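Local atomic coordinates of uncharacterized protein (Bordetella bronchiseptica, PDB entry 4XG0), a protein that probably phosphorylates an acid sugar, as a member of the DUF1537 kinase family of catabolic pathways, with a sugar-binding and a nucleotide-binding domain. Residues A365-A369 with L370-G374; E97-A101 with A102-R106; L154-D158 with R159-E163. One frame throughout, in Å; residues are numbered along the deposited sequence.

Contact 1: A365-A369 with L370-G374; sequences AVLAA and LQASG
Leu370 packs back against Val366, and Leu367 packs forward against Ala372; these two pairs carry the side-chain contact at this helix end, with the two leucines burying the largest areas. The amide N of Leu370 still bonds as in a helix, reaching Val366 O at 3.1 Å. Its CG is anti to the carbonyl carbon (chi1 -70°), which lays the side chain back alongside Val366: the two point the same way, and CD1 of Leu370 approaches CG1 of Val366 to 4.1 Å. CB of Leu370 also sits 3.6 Å from Val366 O, packing on the same oxygen that accepts the amide.

Beyond Leu370 the chain leaves the helix. Gln371 has left-handed backbone angles (phi 61°), and two bonds run back from the residues after Leu370, which makes this a Schellman motif. The wider loop is closed by Ala372 N to Leu367 O at 2.9 Å, the inner one by Gln371 N to Ala368 O at 3.0 Å. In the inner bond the C=O...N angle is only 108° and the donor stands above the carbonyl plane, not on a lone pair. The wider loop also brings together the apolar pair customary in this motif: CB of Ala372 meets Leu367 at its branch point CG, 3.9 Å away.

The motif ends helix 360-369 and leads into strand 374-380, an edge strand of the mixed sheet. Leu367, Leu370 and Ala372 all touch Leu390 of the adjacent strand 385-391. Leu370 also reaches Ala344 and Leu348 of helix 334-349, while Ser373 OG is hydrogen-bonded to Thr391 OG1, tying the exit of the turn to the sheet.

Contact 2: E97-A101 with A102-R106; sequences ERLRA and AGVQR
Gly103 N gives Arg100 O the shortest and straightest hydrogen bond across the turn, 2.8 Å with 166° at the hydrogen, although the donor lies above the carbonyl plane. A second, wider loop is closed by Val104 N to Leu99 O at 3.2 Å. With Gly103 at positive phi (97°), this pair of bonds defines a Schellman motif ending helix 85-101. Ala102 N divides its hydrogen between Arg98 O at 3.0 Å and, weakly, Leu99 O. A water adds a bridge, donating to Arg100 O and, at 2.7 Å, to Val104 O, so Arg100 O is gripped by both an amide and the water.

Farther out, NH1 of Arg100 is hydrogen-bonded to Trp130 O; the same guanidinium also forms a long ion pair with Glu97, a matter of charge alone, since no N-H points at the oxygen. CB of Val104 lies 3.3 Å from Leu99 O, against the very carbonyl oxygen that takes its amide. The apolar pair is CG2 of Val104 with CB of Leu99, at 4.1 Å: CG2 is anti to its own carbonyl carbon and beside the backbone N (chi1 170° for CG1), which sets it against Leu99.

Leu99 packs on Val31 of strand 28-32 and Val104 on Pro26, while Arg98 and Ala102 touch Leu63 of helix 59-64. The turn delivers the chain to strand 106-110, completing a beta-alpha-beta crossover from strand 73-77 past strand 28-32 of the parallel sheet.

Contact 3: L154-D158 with R159-E163; sequences LYVGD and RPVTE
The ring of Tyr155 carries Pro160 over one face: Pro160 N stands 3.6 Å above its plane, displaced toward the rim. CG of Pro160 makes a CH-pi contact there, 4.2 Å from the ring centroid and 28° off the normal. The closest approach to the ring is oblique, Arg159 C coming within 3.4 Å of CD2 of Tyr155. At the ring's edge, in plane, are Gly157 O and the carbonyl carbon of Asp158, so that one edge of the ring faces the turn. Thr148 and Arg150 of strand 147-150 also touch Tyr155.

These residues form a tight beta hairpin, the last two strands of a three-stranded antiparallel sheet. A type II' turn runs from Val156 to Arg159, with Gly157 at phi 53°. Val156 and Arg159 are the hydrogen-bonded pair: Val156 N meets Arg159 O at 2.9 Å nearly in line with the carbonyl, whereas Arg159 N reaches Val156 O at a longer 3.3 Å, from above its plane. Tyr155 and Pro160 are the non-hydrogen-bonded pair that follows.

Past it, Val161 N bonds to Leu154 O at 2.9 Å as a 3-10 segment begins. Val161 sets CG2 anti to its own N (chi1 61° for CG1), where it meets CG2 of Val156 at 3.9 Å; its CB lies 4.2 Å from CD1 of Leu154, which in turn packs on Val149 and Leu115.

The three contacts are separate local structures lying in series along the chain. Contacts 2 and 3 both belong to the sugar-binding N-terminal domain, yet their centres are about 35 Å apart and their nearest atoms about 22 Å. Contact 1 belongs to the nucleotide-binding C-terminal domain, about 42 Å from contact 2 and about 54 Å from contact 3 between centres, and lies on the opposite side of the chain's centre from contact 3. Contacts 1 and 2 share one design, a Schellman motif between helix and strand, once with glutamine and once with glycine at the positive-phi position; contact 3 is a beta hairpin that reverses the chain between two strands.

Contact 1: A365-A369 with L370-G374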
# COMPACT_ATOMS: atom_id res chain seq x y z
N ALA A 365 26.16 -12.04 5.33
CA ALA A 365 26.05 -13.47 5.08
C ALA A 365 25.00 -13.79 4.03
O ALA A 365 25.21 -14.68 3.20
CB ALA A 365 25.72 -14.20 6.37
N VAL A 366 23.87 -13.09 4.07
CA VAL A 366 22.81 -13.34 3.10
C VAL A 366 23.23 -12.91 1.69
O VAL A 366 23.10 -13.65 0.72
CB VAL A 366 21.50 -12.62 3.49
CG1 VAL A 366 20.52 -12.70 2.33
CG2 VAL A 366 20.90 -13.24 4.72
N LEU A 367 23.82 -11.73 1.58
CA LEU A 367 24.29 -11.29 0.29
C LEU A 367 25.41 -12.16 -0.23
O LEU A 367 25.49 -12.46 -1.43
CB LEU A 367 24.69 -9.82 0.33
CG LEU A 367 23.52 -8.88 -0.06
CD1 LEU A 367 22.45 -8.84 1.01
CD2 LEU A 367 24.05 -7.48 -0.33
N ALA A 368 26.26 -12.63 0.68
CA ALA A 368 27.41 -13.39 0.22
C ALA A 368 26.91 -14.71 -0.32
O ALA A 368 27.38 -15.18 -1.37
CB ALA A 368 28.39 -13.61 1.34
N ALA A 369 25.94 -15.30 0.37
CA ALA A 369 25.39 -16.61 -0.02
C ALA A 369 24.66 -16.55 -1.34
O ALA A 369 24.64 -17.52 -2.09
CB ALA A 369 24.49 -17.16 1.02
N LEU A 370 24.03 -15.42 -1.61
CA LEU A 370 23.36 -15.21 -2.90
C LEU A 370 24.28 -14.62 -3.98
O LEU A 370 23.86 -14.37 -5.10
CB LEU A 370 22.14 -14.32 -2.71
CG LEU A 370 20.96 -14.93 -1.96
CD1 LEU A 370 19.95 -13.86 -1.61
CD2 LEU A 370 20.29 -15.98 -2.84
N GLN A 371 25.55 -14.39 -3.62
CA GLN A 371 26.56 -13.90 -4.56
C GLN A 371 26.17 -12.53 -5.11
O GLN A 371 26.50 -12.16 -6.24
CB GLN A 371 26.81 -14.93 -5.69
CG GLN A 371 27.01 -16.36 -5.15
CD GLN A 371 27.04 -17.42 -6.26
OE1 GLN A 371 26.36 -17.30 -7.29
NE2 GLN A 371 27.83 -18.47 -6.05
N ALA A 372 25.47 -11.76 -4.28
CA ALA A 372 25.12 -10.40 -4.62
C ALA A 372 26.30 -9.49 -4.39
O ALA A 372 26.99 -9.60 -3.35
CB ALA A 372 23.92 -9.93 -3.79
N SER A 373 26.53 -8.59 -5.34
CA SER A 373 27.63 -7.63 -5.24
C SER A 373 27.24 -6.45 -4.35
O SER A 373 28.07 -5.83 -3.68
CB SER A 373 28.00 -7.13 -6.63
OG SER A 373 26.87 -6.56 -7.27
N GLY A 374 25.96 -6.13 -4.34
CA GLY A 374 25.52 -4.92 -3.70
C GLY A 374 24.03 -4.77 -3.87
O GLY A 374 23.37 -5.74 -4.22

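Contact 2: E97-A101 with A102-R106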
# COMPACT_ATOMS: atom_id res chain seq x y z
N GLU A 97 -14.73 6.20 -19.14
CA GLU A 97 -14.80 5.32 -20.31
C GLU A 97 -13.45 5.13 -21.00
O GLU A 97 -13.03 4.01 -21.32
CB GLU A 97 -15.82 5.84 -21.32
CG GLU A 97 -15.55 5.40 -22.77
CD GLU A 97 -15.32 3.90 -22.90
OE1 GLU A 97 -14.78 3.47 -23.95
OE2 GLU A 97 -15.68 3.16 -21.95
N ARG A 98 -12.75 6.23 -21.25
CA ARG A 98 -11.44 6.15 -21.90
C ARG A 98 -10.46 5.26 -21.11
O ARG A 98 -9.73 4.46 -21.71
CB ARG A 98 -10.83 7.53 -22.09
CG ARG A 98 -11.59 8.48 -23.00
CD ARG A 98 -10.67 9.59 -23.49
NE ARG A 98 -11.35 10.87 -23.69
CZ ARG A 98 -11.77 11.34 -24.87
NH1 ARG A 98 -12.37 12.52 -24.92
NH2 ARG A 98 -11.58 10.65 -26.00
N LEU A 99 -10.44 5.42 -19.79
CA LEU A 99 -9.51 4.66 -18.94
C LEU A 99 -9.85 3.17 -18.98
O LEU A 99 -8.98 2.32 -19.08
CB LEU A 99 -9.54 5.18 -17.50
CG LEU A 99 -9.00 6.60 -17.35
CD1 LEU A 99 -9.35 7.17 -16.02
CD2 LEU A 99 -7.44 6.60 -17.51
N ARG A 100 -11.14 2.84 -18.91
CA ARG A 100 -11.51 1.44 -18.93
C ARG A 100 -11.19 0.85 -20.30
O ARG A 100 -10.55 -0.20 -20.41
CB ARG A 100 -12.99 1.26 -18.58
CG ARG A 100 -13.26 -0.07 -17.87
CD ARG A 100 -14.74 -0.33 -17.71
NE ARG A 100 -15.47 -0.14 -18.96
CZ ARG A 100 -16.79 -0.21 -19.07
NH1 ARG A 100 -17.51 -0.47 -17.98
NH2 ARG A 100 -17.35 -0.02 -20.25
N ALA A 101 -11.63 1.54 -21.35
CA ALA A 101 -11.30 1.13 -22.70
C ALA A 101 -9.81 0.83 -22.81
O ALA A 101 -9.42 -0.08 -23.54
CB ALA A 101 -11.68 2.20 -23.69
N ALA A 102 -9.00 1.60 -22.09
CA ALA A 102 -7.53 1.49 -22.19
C ALA A 102 -6.93 0.36 -21.35
O ALA A 102 -5.72 0.23 -21.29
CB ALA A 102 -6.87 2.81 -21.81
N GLY A 103 -7.76 -0.44 -20.69
CA GLY A 103 -7.27 -1.58 -19.95
C GLY A 103 -7.07 -1.38 -18.45
O GLY A 103 -6.66 -2.31 -17.77
N VAL A 104 -7.33 -0.17 -17.95
CA VAL A 104 -7.23 0.10 -16.52
C VAL A 104 -8.13 -0.83 -15.73
O VAL A 104 -9.26 -1.10 -16.13
CB VAL A 104 -7.59 1.56 -16.21
CG1 VAL A 104 -7.71 1.77 -14.75
CG2 VAL A 104 -6.54 2.49 -16.79
N GLN A 105 -7.60 -1.36 -14.64
CA GLN A 105 -8.32 -2.34 -13.81
C GLN A 105 -8.60 -1.87 -12.38
O GLN A 105 -9.33 -2.55 -11.65
CB GLN A 105 -7.54 -3.64 -13.73
CG GLN A 105 -7.28 -4.29 -15.05
CD GLN A 105 -6.38 -5.48 -14.90
OE1 GLN A 105 -6.73 -6.45 -14.21
NE2 GLN A 105 -5.20 -5.41 -15.50
N ARG A 106 -8.00 -0.76 -11.98
CA ARG A 106 -8.37 -0.12 -10.73
C ARG A 106 -8.64 1.36 -10.99
O ARG A 106 -7.88 2.01 -11.70
CB ARG A 106 -7.25 -0.30 -9.68
CG ARG A 106 -7.03 -1.78 -9.31
CD ARG A 106 -8.21 -2.37 -8.54
NE ARG A 106 -7.92 -3.70 -8.00
CZ ARG A 106 -7.96 -4.84 -8.69
NH1 ARG A 106 -8.29 -4.85 -9.99
NH2 ARG A 106 -7.68 -5.99 -8.09
O HOH W 1 -10.33 -2.35 -18.21

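Contact 3: L154-D158 with R159-E163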
# COMPACT_ATOMS: atom_id res chain seq x y z
N LEU A 154 -18.55 14.93 7.12
CA LEU A 154 -17.19 15.43 6.87
C LEU A 154 -16.90 16.52 7.91
O LEU A 154 -17.55 17.57 7.94
CB LEU A 154 -17.07 15.97 5.44
CG LEU A 154 -15.65 16.11 4.84
CD1 LEU A 154 -14.86 17.21 5.57
CD2 LEU A 154 -14.90 14.77 4.89
N TYR A 155 -15.96 16.21 8.80
CA TYR A 155 -15.52 17.14 9.83
C TYR A 155 -14.19 17.79 9.43
O TYR A 155 -13.29 17.13 8.90
CB TYR A 155 -15.31 16.40 11.15
CG TYR A 155 -16.52 16.43 12.06
CD1 TYR A 155 -17.66 15.71 11.76
CD2 TYR A 155 -16.52 17.21 13.20
CE1 TYR A 155 -18.78 15.73 12.59
CE2 TYR A 155 -17.61 17.24 14.04
CZ TYR A 155 -18.74 16.51 13.72
OH TYR A 155 -19.81 16.56 14.55
N VAL A 156 -14.10 19.09 9.68
CA VAL A 156 -12.84 19.83 9.57
C VAL A 156 -12.46 20.23 11.01
O VAL A 156 -13.19 21.00 11.63
CB VAL A 156 -13.01 21.12 8.71
CG1 VAL A 156 -11.71 21.90 8.64
CG2 VAL A 156 -13.50 20.79 7.29
N GLY A 157 -11.36 19.71 11.54
CA GLY A 157 -11.12 19.80 12.98
C GLY A 157 -12.33 19.26 13.75
O GLY A 157 -12.83 18.18 13.43
N ASP A 158 -12.81 20.00 14.75
CA ASP A 158 -13.89 19.51 15.62
C ASP A 158 -15.30 19.95 15.17
O ASP A 158 -16.27 19.81 15.95
CB ASP A 158 -13.64 19.94 17.08
CG ASP A 158 -14.01 18.85 18.10
OD1 ASP A 158 -13.68 17.66 17.87
OD2 ASP A 158 -14.64 19.19 19.13
N ARG A 159 -15.43 20.49 13.95
CA ARG A 159 -16.75 20.95 13.44
C ARG A 159 -17.12 20.32 12.09
O ARG A 159 -16.26 20.09 11.26
CB ARG A 159 -16.79 22.47 13.25
CG ARG A 159 -16.06 23.28 14.29
CD ARG A 159 -16.34 24.77 14.11
NE ARG A 159 -15.70 25.31 12.91
CZ ARG A 159 -14.64 26.13 12.90
NH1 ARG A 159 -14.14 26.56 11.75
NH2 ARG A 159 -14.09 26.53 14.04
N PRO A 160 -18.41 20.07 11.84
CA PRO A 160 -18.87 19.70 10.50
C PRO A 160 -18.49 20.75 9.47
O PRO A 160 -18.49 21.92 9.83
CB PRO A 160 -20.40 19.71 10.66
CG PRO A 160 -20.61 19.35 12.08
CD PRO A 160 -19.49 20.04 12.83
N VAL A 161 -18.22 20.35 8.23
CA VAL A 161 -17.66 21.27 7.26
C VAL A 161 -18.62 22.45 7.03
O VAL A 161 -18.17 23.57 6.87
CB VAL A 161 -17.31 20.55 5.95
CG1 VAL A 161 -18.57 19.94 5.32
CG2 VAL A 161 -16.61 21.49 4.99
N THR A 162 -19.94 22.21 7.08
CA THR A 162 -20.93 23.28 6.91
C THR A 162 -20.90 24.35 8.01
O THR A 162 -21.59 25.36 7.90
CB THR A 162 -22.42 22.73 6.81
OG1 THR A 162 -22.65 21.73 7.81
CG2 THR A 162 -22.68 22.13 5.44
N GLU A 163 -20.11 24.15 9.07
CA GLU A 163 -19.88 25.21 10.07
C GLU A 163 -18.60 26.02 9.81
O GLU A 163 -18.23 26.88 10.61
CB GLU A 163 -19.83 24.64 11.49
CG GLU A 163 -21.16 24.10 12.00
CD GLU A 163 -21.04 23.51 13.40
OE1 GLU A 163 -20.05 23.83 14.09
OE2 GLU A 163 -21.93 22.72 13.80